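Local coordinates for protein 6-phospho-beta-glucosidase (Thermotoga maritima, PDB 1UP7) that hydrolyses cellobiose 6'-phosphate to glucose 6-phosphate and glucose, using NAD(+) and a manganese ion as cofactors, at residues D127-R130 against K131-A135. Sequence-based numbering, arbitrary orientation.
Sequences DTVR and KTSNA
Asp127 and Lys131, one turn apart at the C-terminal end of helix 109-131, form a salt bridge on its outer surface. The lysine, bent midway, runs back along the helix and crosses the carboxylate aslant, its NZ reaching the syn lone pair of Asp127 OD2 at 2.6 Å. Asp127 points CG away from its own backbone N (chi1 -167°), which carries the carboxylate beside the carbonyl carbon and toward the lysine. An alanine here would probably leave the Lys131 ammonium without this mate and its chain freer to swing.

Past this pair the turn still feeds donors to helix carbonyls. Thr132 swings OG1 back over the helix to give its proton to Thr128 O at 2.7 Å, supplementing a weak bond from its own N. Val129 O takes two donors from opposite faces of its carbonyl plane, Thr132 N at 3.1 Å and Asn134 N at 2.9 Å. Asn134, with both phi and psi positive, turns the chain and sends ND2 back to Arg130 O (3.0 Å), in the carbonyl plane and on a lone pair. Underneath, Val129 CG1 packs against Ala135 CB at 4.2 Å, where the loop enters strand 136-139 of the Rossmann-type sheet; Phe67 and Val71 cover the valine.

Carbonyls near the helix end find donors in the turn, and the solvent-side ion pair spans the backbone bond from Lys131 N to Asp127 O.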
ATOM      1  N   ASP A 127     -12.512  -2.714  28.543  1.00 19.22           N
ATOM      2  CA  ASP A 127     -11.661  -1.964  29.468  1.00 20.09           C
ATOM      3  C   ASP A 127     -11.389  -2.740  30.767  1.00 19.54           C
ATOM      4  O   ASP A 127     -10.253  -2.798  31.239  1.00 19.93           O
ATOM      5  CB  ASP A 127     -12.184  -0.552  29.758  1.00 20.57           C
ATOM      6  CG  ASP A 127     -11.140   0.308  30.455  1.00 24.44           C
ATOM      7  OD1 ASP A 127     -10.121   0.662  29.814  1.00 28.88           O
ATOM      8  OD2 ASP A 127     -11.230   0.655  31.657  1.00 27.12           O
ATOM      9  N   THR A 128     -12.416  -3.369  31.318  1.00 18.94           N
ATOM     10  CA  THR A 128     -12.241  -4.179  32.517  1.00 18.49           C
ATOM     11  C   THR A 128     -11.344  -5.404  32.263  1.00 18.66           C
ATOM     12  O   THR A 128     -10.480  -5.725  33.097  1.00 18.46           O
ATOM     13  CB  THR A 128     -13.622  -4.630  33.090  1.00 18.60           C
ATOM     14  OG1 THR A 128     -14.377  -3.480  33.440  1.00 18.91           O
ATOM     15  CG2 THR A 128     -13.477  -5.335  34.431  1.00 16.37           C
ATOM     16  N   VAL A 129     -11.558  -6.098  31.133  1.00 18.25           N
ATOM     17  CA  VAL A 129     -10.746  -7.267  30.805  1.00 17.98           C
ATOM     18  C   VAL A 129      -9.275  -6.853  30.671  1.00 18.63           C
ATOM     19  O   VAL A 129      -8.395  -7.437  31.305  1.00 18.97           O
ATOM     20  CB  VAL A 129     -11.257  -7.979  29.522  1.00 18.19           C
ATOM     21  CG1 VAL A 129     -10.230  -8.991  28.991  1.00 16.08           C
ATOM     22  CG2 VAL A 129     -12.631  -8.625  29.762  1.00 16.48           C
ATOM     23  N   ARG A 130      -9.020  -5.822  29.878  1.00 19.03           N
ATOM     24  CA  ARG A 130      -7.668  -5.324  29.667  1.00 20.11           C
ATOM     25  C   ARG A 130      -6.957  -4.910  30.976  1.00 20.13           C
ATOM     26  O   ARG A 130      -5.767  -5.116  31.120  1.00 20.13           O
ATOM     27  CB  ARG A 130      -7.703  -4.230  28.584  1.00 20.38           C
ATOM     28  CG  ARG A 130      -7.133  -2.873  28.897  1.00 23.14           C
ATOM     29  CD  ARG A 130      -7.532  -1.782  27.850  1.00 25.39           C
ATOM     30  NE  ARG A 130      -6.740  -1.948  26.630  1.00 27.41           N
ATOM     31  CZ  ARG A 130      -7.129  -1.640  25.403  1.00 25.94           C
ATOM     32  NH1 ARG A 130      -8.315  -1.105  25.183  1.00 25.79           N
ATOM     33  NH2 ARG A 130      -6.302  -1.873  24.393  1.00 27.30           N
ATOM     34  N   LYS A 131      -7.704  -4.376  31.939  1.00 20.24           N
ATOM     35  CA  LYS A 131      -7.094  -3.900  33.192  1.00 20.61           C
ATOM     36  C   LYS A 131      -6.920  -5.023  34.214  1.00 20.35           C
ATOM     37  O   LYS A 131      -6.268  -4.826  35.218  1.00 20.41           O
ATOM     38  CB  LYS A 131      -7.917  -2.765  33.819  1.00 20.91           C
ATOM     39  CG  LYS A 131      -7.542  -1.378  33.290  1.00 23.91           C
ATOM     40  CD  LYS A 131      -8.781  -0.495  33.056  1.00 28.10           C
ATOM     41  CE  LYS A 131      -8.737   0.818  33.880  1.00 31.93           C
ATOM     42  NZ  LYS A 131      -9.834   1.808  33.518  1.00 33.57           N
ATOM     43  N   THR A 132      -7.505  -6.192  33.960  1.00 20.21           N
ATOM     44  CA  THR A 132      -7.376  -7.324  34.877  1.00 19.87           C
ATOM     45  C   THR A 132      -6.633  -8.508  34.241  1.00 20.41           C
ATOM     46  O   THR A 132      -5.380  -8.571  34.305  1.00 21.27           O
ATOM     47  CB  THR A 132      -8.756  -7.760  35.456  1.00 20.06           C
ATOM     48  OG1 THR A 132      -9.702  -7.944  34.397  1.00 20.44           O
ATOM     49  CG2 THR A 132      -9.388  -6.633  36.282  1.00 19.09           C
ATOM     50  N   SER A 133      -7.373  -9.420  33.617  1.00 20.09           N
ATOM     51  CA  SER A 133      -6.821 -10.686  33.141  1.00 20.19           C
ATOM     52  C   SER A 133      -6.102 -10.589  31.803  1.00 20.39           C
ATOM     53  O   SER A 133      -5.333 -11.468  31.435  1.00 20.25           O
ATOM     54  CB  SER A 133      -7.948 -11.714  33.002  1.00 20.51           C
ATOM     55  OG  SER A 133      -8.998 -11.248  32.135  1.00 20.23           O
ATOM     56  N   ASN A 134      -6.395  -9.550  31.038  1.00 20.91           N
ATOM     57  CA  ASN A 134      -5.958  -9.529  29.649  1.00 21.88           C
ATOM     58  C   ASN A 134      -6.272 -10.861  28.907  1.00 21.14           C
ATOM     59  O   ASN A 134      -5.434 -11.408  28.189  1.00 20.97           O
ATOM     60  CB  ASN A 134      -4.462  -9.172  29.572  1.00 22.92           C
ATOM     61  CG  ASN A 134      -4.205  -8.056  28.596  1.00 27.65           C
ATOM     62  OD1 ASN A 134      -3.898  -8.314  27.419  1.00 33.24           O
ATOM     63  ND2 ASN A 134      -4.399  -6.797  29.045  1.00 29.68           N
ATOM     64  N   ALA A 135      -7.475 -11.388  29.142  1.00 20.28           N
ATOM     65  CA  ALA A 135      -7.944 -12.609  28.503  1.00 19.37           C
ATOM     66  C   ALA A 135      -8.159 -12.396  27.009  1.00 18.85           C
ATOM     67  O   ALA A 135      -8.302 -11.255  26.549  1.00 18.45           O
ATOM     68  CB  ALA A 135      -9.239 -13.025  29.137  1.00 19.22           C
TER